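PDB 6ZTU: cyclodipeptide synthase, BtCDPS from Bacillus thermoamylovorans, which probably joins two aminoacyl groups, which enzymes of its family usually take from charged tRNAs, into a cyclic dipeptide. Local coordinates for residues Ser34-Lys39 against Arg84-Glu89; Leu62-Glu67 against Val174-Ala179; Val197-Arg202 against Gly224-Lys229. One frame throughout, in Å; residues are numbered along the deposited sequence.

Contact 1: residues Ser34-Lys39 against Arg84-Glu89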
loop_
_atom_site.group_PDB
_atom_site.type_symbol
_atom_site.label_atom_id
_atom_site.label_comp_id
_atom_site.label_asym_id
_atom_site.label_seq_id
_atom_site.Cartn_x
_atom_site.Cartn_y
_atom_site.Cartn_z
ATOM N N SER A 34 4.967 3.821 0.192
ATOM C CA SER A 34 5.389 3.179 1.429
ATOM C C SER A 34 6.279 4.123 2.233
ATOM O O SER A 34 7.189 4.730 1.665
ATOM C CB SER A 34 6.138 1.878 1.119
ATOM O OG SER A 34 6.213 1.063 2.269
ATOM N N PRO A 35 6.046 4.275 3.538
ATOM C CA PRO A 35 6.868 5.188 4.337
ATOM C C PRO A 35 8.215 4.584 4.708
ATOM O O PRO A 35 8.353 3.374 4.895
ATOM C CB PRO A 35 6.010 5.420 5.588
ATOM C CG PRO A 35 5.279 4.121 5.758
ATOM C CD PRO A 35 4.970 3.666 4.337
ATOM N N PHE A 36 9.216 5.464 4.825
ATOM C CA PHE A 36 10.575 5.078 5.223
ATOM C C PHE A 36 11.162 4.070 4.241
ATOM O O PHE A 36 11.821 3.098 4.619
ATOM C CB PHE A 36 10.594 4.550 6.657
ATOM C CG PHE A 36 9.729 5.347 7.581
ATOM C CD1 PHE A 36 9.965 6.700 7.762
ATOM C CD2 PHE A 36 8.660 4.765 8.238
ATOM C CE1 PHE A 36 9.163 7.451 8.597
ATOM C CE2 PHE A 36 7.854 5.516 9.084
ATOM C CZ PHE A 36 8.107 6.860 9.256
ATOM N N ASN A 37 10.918 4.320 2.962
ATOM C CA ASN A 37 11.369 3.465 1.876
ATOM C C ASN A 37 12.042 4.364 0.852
ATOM O O ASN A 37 11.386 5.224 0.260
ATOM C CB ASN A 37 10.187 2.701 1.263
ATOM C CG ASN A 37 10.607 1.755 0.156
ATOM O OD1 ASN A 37 11.557 2.017 -0.575
ATOM N ND2 ASN A 37 9.895 0.648 0.028
ATOM N N SER A 38 13.345 4.157 0.635
ATOM C CA SER A 38 14.118 5.069 -0.205
ATOM C C SER A 38 13.644 5.089 -1.652
ATOM O O SER A 38 13.951 6.043 -2.375
ATOM C CB SER A 38 15.604 4.698 -0.161
ATOM O OG SER A 38 15.772 3.290 -0.163
ATOM N N LYS A 39 12.918 4.059 -2.091
ATOM C CA LYS A 39 12.421 4.011 -3.463
ATOM C C LYS A 39 11.582 5.236 -3.813
ATOM O O LYS A 39 11.606 5.698 -4.960
ATOM C CB LYS A 39 11.600 2.739 -3.658
ATOM C CG LYS A 39 10.971 2.586 -5.026
ATOM C CD LYS A 39 11.782 1.642 -5.859
ATOM C CE LYS A 39 11.130 1.342 -7.178
ATOM N NZ LYS A 39 12.167 0.729 -8.033
ATOM N N ARG A 84 6.955 12.105 15.283
ATOM C CA ARG A 84 7.554 13.199 14.521
ATOM C C ARG A 84 8.004 12.728 13.145
ATOM O O ARG A 84 7.695 13.358 12.125
ATOM C CB ARG A 84 8.741 13.795 15.282
ATOM C CG ARG A 84 8.396 14.852 16.307
ATOM C CD ARG A 84 9.674 15.433 16.895
ATOM N NE ARG A 84 9.891 14.988 18.270
ATOM C CZ ARG A 84 11.092 14.795 18.808
ATOM N NH1 ARG A 84 12.187 14.994 18.083
ATOM N NH2 ARG A 84 11.195 14.389 20.068
ATOM N N LYS A 85 8.757 11.626 13.101
ATOM C CA LYS A 85 9.271 11.145 11.825
ATOM C C LYS A 85 8.141 10.806 10.864
ATOM O O LYS A 85 8.255 11.074 9.666
ATOM C CB LYS A 85 10.185 9.941 12.047
ATOM C CG LYS A 85 11.440 10.284 12.839
ATOM C CD LYS A 85 12.375 9.101 12.966
ATOM C CE LYS A 85 13.003 8.746 11.623
ATOM N NZ LYS A 85 14.086 7.735 11.773
ATOM N N VAL A 86 7.030 10.268 11.374
ATOM C CA VAL A 86 5.883 9.973 10.518
ATOM C C VAL A 86 5.311 11.258 9.930
ATOM O O VAL A 86 5.143 11.378 8.713
ATOM C CB VAL A 86 4.814 9.186 11.295
ATOM C CG1 VAL A 86 3.539 9.053 10.463
ATOM C CG2 VAL A 86 5.341 7.819 11.686
ATOM N N ARG A 87 4.999 12.239 10.787
ATOM C CA ARG A 87 4.433 13.496 10.295
ATOM C C ARG A 87 5.296 14.103 9.195
ATOM O O ARG A 87 4.781 14.580 8.177
ATOM C CB ARG A 87 4.269 14.492 11.447
ATOM C CG ARG A 87 3.114 14.190 12.397
ATOM C CD ARG A 87 2.969 15.300 13.442
ATOM N NE ARG A 87 3.255 14.826 14.797
ATOM C CZ ARG A 87 4.308 15.207 15.515
ATOM N NH1 ARG A 87 5.183 16.070 15.011
ATOM N NH2 ARG A 87 4.492 14.721 16.736
ATOM N N LYS A 88 6.616 14.067 9.373
ATOM C CA LYS A 88 7.530 14.624 8.384
ATOM C C LYS A 88 7.544 13.806 7.098
ATOM O O LYS A 88 7.593 14.367 5.997
ATOM C CB LYS A 88 8.933 14.702 8.979
ATOM C CG LYS A 88 9.971 15.266 8.043
ATOM C CD LYS A 88 11.261 14.475 8.141
ATOM C CE LYS A 88 12.465 15.391 8.077
ATOM N NZ LYS A 88 13.686 14.674 7.617
ATOM N N GLU A 89 7.530 12.477 7.219
ATOM C CA GLU A 89 7.538 11.622 6.034
ATOM C C GLU A 89 6.252 11.781 5.229
ATOM O O GLU A 89 6.291 11.911 4.000
ATOM C CB GLU A 89 7.749 10.165 6.461
ATOM C CG GLU A 89 7.737 9.146 5.335
ATOM C CD GLU A 89 9.059 9.055 4.609
ATOM O OE1 GLU A 89 9.889 9.980 4.761
ATOM O OE2 GLU A 89 9.268 8.057 3.883
#
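Glu89, on helix 79-103, reaches the backbone of Phe36 in the loop after strand 28-32, and its path illustrates how one acidic side chain can pack with its methylenes and bind with its tip. Its CB lies 3.7 Å from Phe36 CE1, approaching the ring obliquely. CG stands anti to the helix backbone N (chi1 178°), which sends the chain out toward the loop and brings CG to 4.1 Å from CB of Pro35. A bend at the next bond turns the carboxylate alongside the ring, the two planes only 20° apart, with CD 4.0 Å from Phe36 CD1. At the tip, OE2 accepts the N-H of Phe36 at 2.8 Å from the nitrogen; the bond is fairly straight at hydrogen (157°), but the donor sits well above the carboxylate plane. The same oxygen forms a salt bridge with Arg92, so a backbone N-H and a guanidinium both grip it. The loop emerges from the C-terminal end of a parallel strand in the Rossmann-like sheet of this HUP-clan family, where such loops commonly line the active-site cleft; here Pro35 approaches the bound diol. Cutting Glu89 back to an alanine is likely to leave the Phe36 N-H and Arg92 without the acceptor they share and to open a gap beside the ring and Pro35. The Phe36 ring points its rim at the helix: CZ meets CG2 of Val86 at 3.8 Å and CE1 is 3.9 Å from the carbonyl O of Lys85, both partners near the ring plane. Pro35 CB lies over one face, toward the rim, and Leu72 of helix 68-74 touches this ring. Farther along the loop, Asn37 OD1 accepts from Lys39 N at 2.9 Å in an Asx turn.

Contact 2: residues Leu62-Glu67 against Val174-Ala179. With 0RE ((2S)-hexane-1,2-diol), chain B.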
loop_
_atom_site.group_PDB
_atom_site.type_symbol
_atom_site.label_atom_id
_atom_site.label_comp_id
_atom_site.label_asym_id
_atom_site.label_seq_id
_atom_site.Cartn_x
_atom_site.Cartn_y
_atom_site.Cartn_z
ATOM N N LEU A 62 -2.316 6.718 -2.100
ATOM C CA LEU A 62 -2.510 6.248 -0.730
ATOM C C LEU A 62 -1.202 6.371 0.041
ATOM O O LEU A 62 -0.190 5.781 -0.355
ATOM C CB LEU A 62 -2.977 4.790 -0.708
ATOM C CG LEU A 62 -3.322 4.252 0.689
ATOM C CD1 LEU A 62 -4.608 4.903 1.242
ATOM C CD2 LEU A 62 -3.441 2.723 0.647
ATOM N N LEU A 63 -1.240 7.102 1.149
ATOM C CA LEU A 63 -0.114 7.277 2.057
ATOM C C LEU A 63 -0.372 6.541 3.364
ATOM O O LEU A 63 -1.499 6.169 3.686
ATOM C CB LEU A 63 0.117 8.763 2.351
ATOM C CG LEU A 63 0.217 9.696 1.152
ATOM C CD1 LEU A 63 0.508 11.122 1.638
ATOM C CD2 LEU A 63 1.291 9.224 0.191
ATOM N N ALA A 64 0.690 6.370 4.150
ATOM C CA ALA A 64 0.562 5.644 5.407
ATOM C C ALA A 64 -0.189 6.458 6.453
ATOM O O ALA A 64 -0.017 7.677 6.561
ATOM C CB ALA A 64 1.945 5.266 5.940
ATOM N N GLY A 65 -1.016 5.762 7.229
ATOM C CA GLY A 65 -1.759 6.341 8.328
ATOM C C GLY A 65 -1.006 6.231 9.641
ATOM O O GLY A 65 0.209 6.025 9.673
ATOM N N ASP A 66 -1.765 6.338 10.741
ATOM C CA ASP A 66 -1.177 6.509 12.072
ATOM C C ASP A 66 -0.239 5.368 12.431
ATOM O O ASP A 66 0.783 5.579 13.096
ATOM C CB ASP A 66 -2.274 6.604 13.127
ATOM C CG ASP A 66 -3.253 7.727 12.856
ATOM O OD1 ASP A 66 -2.852 8.732 12.239
ATOM O OD2 ASP A 66 -4.418 7.604 13.282
ATOM N N GLU A 67 -0.581 4.146 12.029
ATOM C CA GLU A 67 0.211 2.998 12.449
ATOM C C GLU A 67 1.592 2.966 11.825
ATOM O O GLU A 67 2.360 2.044 12.127
ATOM C CB GLU A 67 -0.533 1.698 12.115
ATOM C CG GLU A 67 -1.651 1.341 13.083
ATOM C CD GLU A 67 -2.951 2.091 12.804
ATOM O OE1 GLU A 67 -3.036 2.818 11.789
ATOM O OE2 GLU A 67 -3.895 1.956 13.607
ATOM N N VAL A 174 2.497 -5.431 13.081
ATOM C CA VAL A 174 1.409 -5.983 12.271
ATOM C C VAL A 174 0.162 -5.107 12.367
ATOM O O VAL A 174 -0.739 -5.214 11.522
ATOM C CB VAL A 174 1.125 -7.454 12.651
ATOM C CG1 VAL A 174 0.228 -7.550 13.873
ATOM C CG2 VAL A 174 0.510 -8.225 11.460
ATOM N N LYS A 175 0.088 -4.215 13.359
ATOM C CA LYS A 175 -1.015 -3.262 13.382
ATOM C C LYS A 175 -1.015 -2.394 12.130
ATOM O O LYS A 175 -2.086 -2.008 11.639
ATOM C CB LYS A 175 -0.939 -2.412 14.652
ATOM C CG LYS A 175 -1.268 -3.222 15.896
ATOM C CD LYS A 175 -0.952 -2.461 17.167
ATOM C CE LYS A 175 -1.157 -3.360 18.373
ATOM N NZ LYS A 175 -2.497 -4.010 18.305
ATOM N N TYR A 176 0.172 -2.075 11.611
ATOM C CA TYR A 176 0.294 -1.379 10.334
ATOM C C TYR A 176 -0.283 -2.216 9.195
ATOM O O TYR A 176 -1.056 -1.721 8.362
ATOM C CB TYR A 176 1.769 -1.060 10.084
ATOM C CG TYR A 176 2.068 -0.403 8.760
ATOM C CD1 TYR A 176 2.049 0.976 8.625
ATOM C CD2 TYR A 176 2.398 -1.162 7.652
ATOM C CE1 TYR A 176 2.314 1.578 7.412
ATOM C CE2 TYR A 176 2.665 -0.569 6.444
ATOM C CZ TYR A 176 2.623 0.801 6.331
ATOM O OH TYR A 176 2.902 1.390 5.124
ATOM N N VAL A 177 0.118 -3.483 9.131
ATOM C CA VAL A 177 -0.356 -4.392 8.083
ATOM C C VAL A 177 -1.876 -4.474 8.100
ATOM O O VAL A 177 -2.542 -4.361 7.059
ATOM C CB VAL A 177 0.280 -5.781 8.273
ATOM C CG1 VAL A 177 -0.336 -6.797 7.309
ATOM C CG2 VAL A 177 1.778 -5.712 8.057
ATOM N N LEU A 178 -2.452 -4.690 9.286
ATOM C CA LEU A 178 -3.895 -4.878 9.358
ATOM C C LEU A 178 -4.638 -3.610 8.959
ATOM O O LEU A 178 -5.701 -3.691 8.334
ATOM C CB LEU A 178 -4.303 -5.333 10.762
ATOM C CG LEU A 178 -3.630 -6.636 11.225
ATOM C CD1 LEU A 178 -4.072 -7.028 12.637
ATOM C CD2 LEU A 178 -3.880 -7.786 10.249
ATOM N N ALA A 179 -4.089 -2.431 9.293
ATOM C CA ALA A 179 -4.738 -1.172 8.948
ATOM C C ALA A 179 -4.677 -0.864 7.452
ATOM O O ALA A 179 -5.584 -0.199 6.932
ATOM C CB ALA A 179 -4.100 -0.017 9.734
HETATM O O01 0RE B . 2.251 -1.584 1.434
HETATM C C02 0RE B . 2.804 -0.894 0.358
HETATM C C03 0RE B . 1.683 -0.182 -0.392
HETATM O O04 0RE B . 1.015 -1.099 -1.215
HETATM C C05 0RE B . 0.726 0.426 0.626
HETATM C C06 0RE B . 1.466 1.444 1.492
HETATM C C07 0RE B . 0.517 1.919 2.587
HETATM C C08 0RE B . 0.226 3.382 2.301
#
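Tyr176 places CG anti to its backbone N (chi1 177°), which carries the ring from helix 167-191 past Glu67 to Ala64. Glu67 has CG anti to its own carbonyl carbon (chi1 -78°) and then bends at chi2, folding its chain against the helix surface. Its CB sits 3.7 Å from CA of Tyr176, CG rests against the carbonyl O of Lys175, and OE1 comes to 3.7 Å from the CB of Ala179. The tyrosine ring meets 62-67 by its rim: Glu67 O lies 3.7 Å from CD1, and the methyl of Ala64 is 4.0 Å from CE1, both close to the ring plane. Phe113 adds an edge-to-face partner. Together the end of strand 58-63 and the helix wall off part of the pocket holding (2S)-hexane-1,2-diol. The tail of the diol runs between them, its C07 3.5 Å from Tyr176 OH and its terminal C08 3.4 Å from Leu63 C, with the branched end of Leu62 close by. Glu180, one residue beyond the helix segment, binds the polar end of the ligand by a hydrogen bond. The two segments thus meet through van der Waals contacts, and the pocket wall they form beside the aliphatic tail is consistent with a site that accepts an apolar group here.

Contact 3: residues Val197-Arg202 against Gly224-Lys229. With 0RE ((2S)-hexane-1,2-diol), chain B.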
loop_
_atom_site.group_PDB
_atom_site.type_symbol
_atom_site.label_atom_id
_atom_site.label_comp_id
_atom_site.label_asym_id
_atom_site.label_seq_id
_atom_site.Cartn_x
_atom_site.Cartn_y
_atom_site.Cartn_z
ATOM N N VAL A 197 -7.152 -0.910 -9.378
ATOM C CA VAL A 197 -5.977 -1.707 -9.040
ATOM C C VAL A 197 -5.132 -0.899 -8.064
ATOM O O VAL A 197 -4.869 0.284 -8.296
ATOM C CB VAL A 197 -5.136 -2.112 -10.269
ATOM C CG1 VAL A 197 -5.817 -3.227 -11.054
ATOM C CG2 VAL A 197 -4.854 -0.925 -11.176
ATOM N N LEU A 198 -4.701 -1.544 -6.979
ATOM C CA LEU A 198 -3.622 -1.005 -6.162
ATOM C C LEU A 198 -2.297 -1.352 -6.830
ATOM O O LEU A 198 -2.109 -2.485 -7.278
ATOM C CB LEU A 198 -3.682 -1.595 -4.753
ATOM C CG LEU A 198 -2.500 -1.343 -3.811
ATOM C CD1 LEU A 198 -2.416 0.151 -3.477
ATOM C CD2 LEU A 198 -2.672 -2.180 -2.542
ATOM N N ALA A 199 -1.391 -0.376 -6.927
ATOM C CA ALA A 199 -0.157 -0.548 -7.690
ATOM C C ALA A 199 1.051 -0.344 -6.794
ATOM O O ALA A 199 1.125 0.636 -6.053
ATOM C CB ALA A 199 -0.093 0.423 -8.875
ATOM N N TYR A 200 2.006 -1.260 -6.889
ATOM C CA TYR A 200 3.184 -1.246 -6.042
ATOM C C TYR A 200 4.290 -1.946 -6.815
ATOM O O TYR A 200 4.038 -2.577 -7.837
ATOM C CB TYR A 200 2.909 -1.930 -4.701
ATOM C CG TYR A 200 3.926 -1.635 -3.631
ATOM C CD1 TYR A 200 4.103 -0.347 -3.155
ATOM C CD2 TYR A 200 4.695 -2.657 -3.082
ATOM C CE1 TYR A 200 5.040 -0.074 -2.174
ATOM C CE2 TYR A 200 5.627 -2.397 -2.099
ATOM C CZ TYR A 200 5.792 -1.104 -1.645
ATOM O OH TYR A 200 6.723 -0.840 -0.658
ATOM N N HIS A 201 5.527 -1.817 -6.339
ATOM C CA HIS A 201 6.661 -2.322 -7.112
ATOM C C HIS A 201 7.154 -3.687 -6.638
ATOM O O HIS A 201 8.157 -4.192 -7.163
ATOM C CB HIS A 201 7.808 -1.312 -7.077
ATOM C CG HIS A 201 8.330 -1.069 -5.703
ATOM N ND1 HIS A 201 7.657 -0.291 -4.786
ATOM C CD2 HIS A 201 9.436 -1.530 -5.073
ATOM C CE1 HIS A 201 8.342 -0.262 -3.655
ATOM N NE2 HIS A 201 9.424 -1.007 -3.803
ATOM N N ARG A 202 6.477 -4.300 -5.679
ATOM C CA ARG A 202 6.874 -5.612 -5.206
ATOM C C ARG A 202 5.682 -6.548 -5.246
ATOM O O ARG A 202 4.533 -6.109 -5.135
ATOM C CB ARG A 202 7.445 -5.526 -3.783
ATOM C CG ARG A 202 8.718 -4.673 -3.690
ATOM C CD ARG A 202 10.012 -5.459 -3.968
ATOM N NE ARG A 202 10.026 -6.785 -3.333
ATOM C CZ ARG A 202 10.357 -7.915 -3.956
ATOM N NH1 ARG A 202 10.697 -7.898 -5.247
ATOM N NH2 ARG A 202 10.343 -9.065 -3.295
ATOM N N GLY A 224 -8.185 -5.203 -7.961
ATOM C CA GLY A 224 -7.009 -5.889 -8.458
ATOM C C GLY A 224 -5.744 -5.352 -7.815
ATOM O O GLY A 224 -5.753 -4.345 -7.100
ATOM N N TYR A 225 -4.637 -6.042 -8.094
ATOM C CA TYR A 225 -3.310 -5.659 -7.630
ATOM C C TYR A 225 -2.350 -5.791 -8.794
ATOM O O TYR A 225 -2.378 -6.807 -9.496
ATOM C CB TYR A 225 -2.851 -6.562 -6.474
ATOM C CG TYR A 225 -1.501 -6.192 -5.879
ATOM C CD1 TYR A 225 -1.418 -5.333 -4.788
ATOM C CD2 TYR A 225 -0.308 -6.717 -6.399
ATOM C CE1 TYR A 225 -0.177 -4.991 -4.233
ATOM C CE2 TYR A 225 0.939 -6.378 -5.843
ATOM C CZ TYR A 225 0.989 -5.528 -4.754
ATOM O OH TYR A 225 2.216 -5.188 -4.193
ATOM N N ILE A 226 -1.503 -4.787 -9.012
ATOM C CA ILE A 226 -0.511 -4.868 -10.080
ATOM C C ILE A 226 0.866 -4.526 -9.545
ATOM O O ILE A 226 1.023 -3.643 -8.696
ATOM C CB ILE A 226 -0.852 -3.964 -11.289
ATOM C CG1 ILE A 226 -0.940 -2.483 -10.886
ATOM C CG2 ILE A 226 -2.112 -4.460 -11.984
ATOM C CD1 ILE A 226 -1.153 -1.569 -12.056
ATOM N N ILE A 227 1.873 -5.213 -10.079
ATOM C CA ILE A 227 3.270 -4.890 -9.838
ATOM C C ILE A 227 3.743 -3.978 -10.956
ATOM O O ILE A 227 3.557 -4.289 -12.139
ATOM C CB ILE A 227 4.134 -6.162 -9.790
ATOM C CG1 ILE A 227 3.671 -7.114 -8.696
ATOM C CG2 ILE A 227 5.611 -5.794 -9.605
ATOM C CD1 ILE A 227 4.223 -8.531 -8.893
ATOM N N LEU A 228 4.348 -2.857 -10.589
ATOM C CA LEU A 228 4.945 -1.939 -11.548
ATOM C C LEU A 228 6.437 -2.224 -11.632
ATOM O O LEU A 228 7.162 -2.065 -10.642
ATOM C CB LEU A 228 4.714 -0.489 -11.137
ATOM C CG LEU A 228 3.264 -0.097 -10.884
ATOM C CD1 LEU A 228 3.221 1.366 -10.482
ATOM C CD2 LEU A 228 2.432 -0.360 -12.127
ATOM N N LYS A 229 6.894 -2.628 -12.812
ATOM C CA LYS A 229 8.315 -2.817 -13.057
ATOM C C LYS A 229 8.805 -1.763 -14.040
ATOM O O LYS A 229 8.042 -1.271 -14.870
ATOM C CB LYS A 229 8.589 -4.215 -13.617
ATOM C CG LYS A 229 8.148 -5.349 -12.692
ATOM C CD LYS A 229 8.727 -6.691 -13.147
ATOM C CE LYS A 229 10.222 -6.574 -13.454
ATOM N NZ LYS A 229 10.858 -7.892 -13.826
HETATM O O01 0RE B . 2.251 -1.584 1.434
HETATM C C02 0RE B . 2.804 -0.894 0.358
HETATM C C03 0RE B . 1.683 -0.182 -0.392
HETATM O O04 0RE B . 1.015 -1.099 -1.215
HETATM C C05 0RE B . 0.726 0.426 0.626
HETATM C C06 0RE B . 1.466 1.444 1.492
HETATM C C07 0RE B . 0.517 1.919 2.587
HETATM C C08 0RE B . 0.226 3.382 2.301
HETATM O O HOH W 1 9.579 -3.625 -9.476
#
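The ring of Tyr200 is sandwiched: ND1 of His201 lies 3.6 Å above the centre of one face, and C02 of the bound diol covers the opposite face nearer its rim, 3.5 Å from CE1. At the edge of this ring comes the hydroxyl of Tyr225, whose side chain lies beside that of Tyr200 and points the same way. That hydroxyl donates to the carbonyl O of Arg202 at 2.7 Å, the acceptor lying in the plane of the Tyr225 ring, so the bond ties the ring to the chain just past strand 196-200. Strands 196-200 and 223-229 are parallel neighbours in a beta-alpha-beta unit completed by helix 205-211, within the Rossmann-like sheet of the enzyme. The ladder between them illustrates parallel pairing: Leu198 bonds to both Gly224 and Ile226 and Tyr200 to both Ile226 and Leu228, with Ile226 N 2.9 Å from Leu198 O. On the face away from the tyrosines, Ala199 CB nestles 3.6 Å from CG1 of Ile226 and also meets CD1 of Leu228. Gly224 sits where a CB would run into Val197 CG1. Tyr200 and Leu198 turn toward the ligand side, where Phe184 packs on Leu198 and Tyr225. Just past the last ladder bond, a water donates to His201 O at 2.8 Å and to Leu228 O at 3.1 Å.

How the contacts relate
From the N terminus, the chain leaves strand 28-32 through 34-39, and contact 1 closes when helix 79-103 returns to that loop. Before it closes, 62-67 has already opened contact 2, which waits more than a hundred residues for helix 167-191; the two contacts therefore cross, and they touch where Pro35 meets Ala64 and Tyr176. Contact 3 follows in series, closing a short loop around helix 205-211 and tying strand 196-200 to strand 223-229. It touches contact 1 through Ser34 and Tyr200, but only approaches contact 2, with nearest atoms about 5 Å apart. The diol touches contacts 2 and 3, so it lies between helix 167-191 and two separate parts of one sheet.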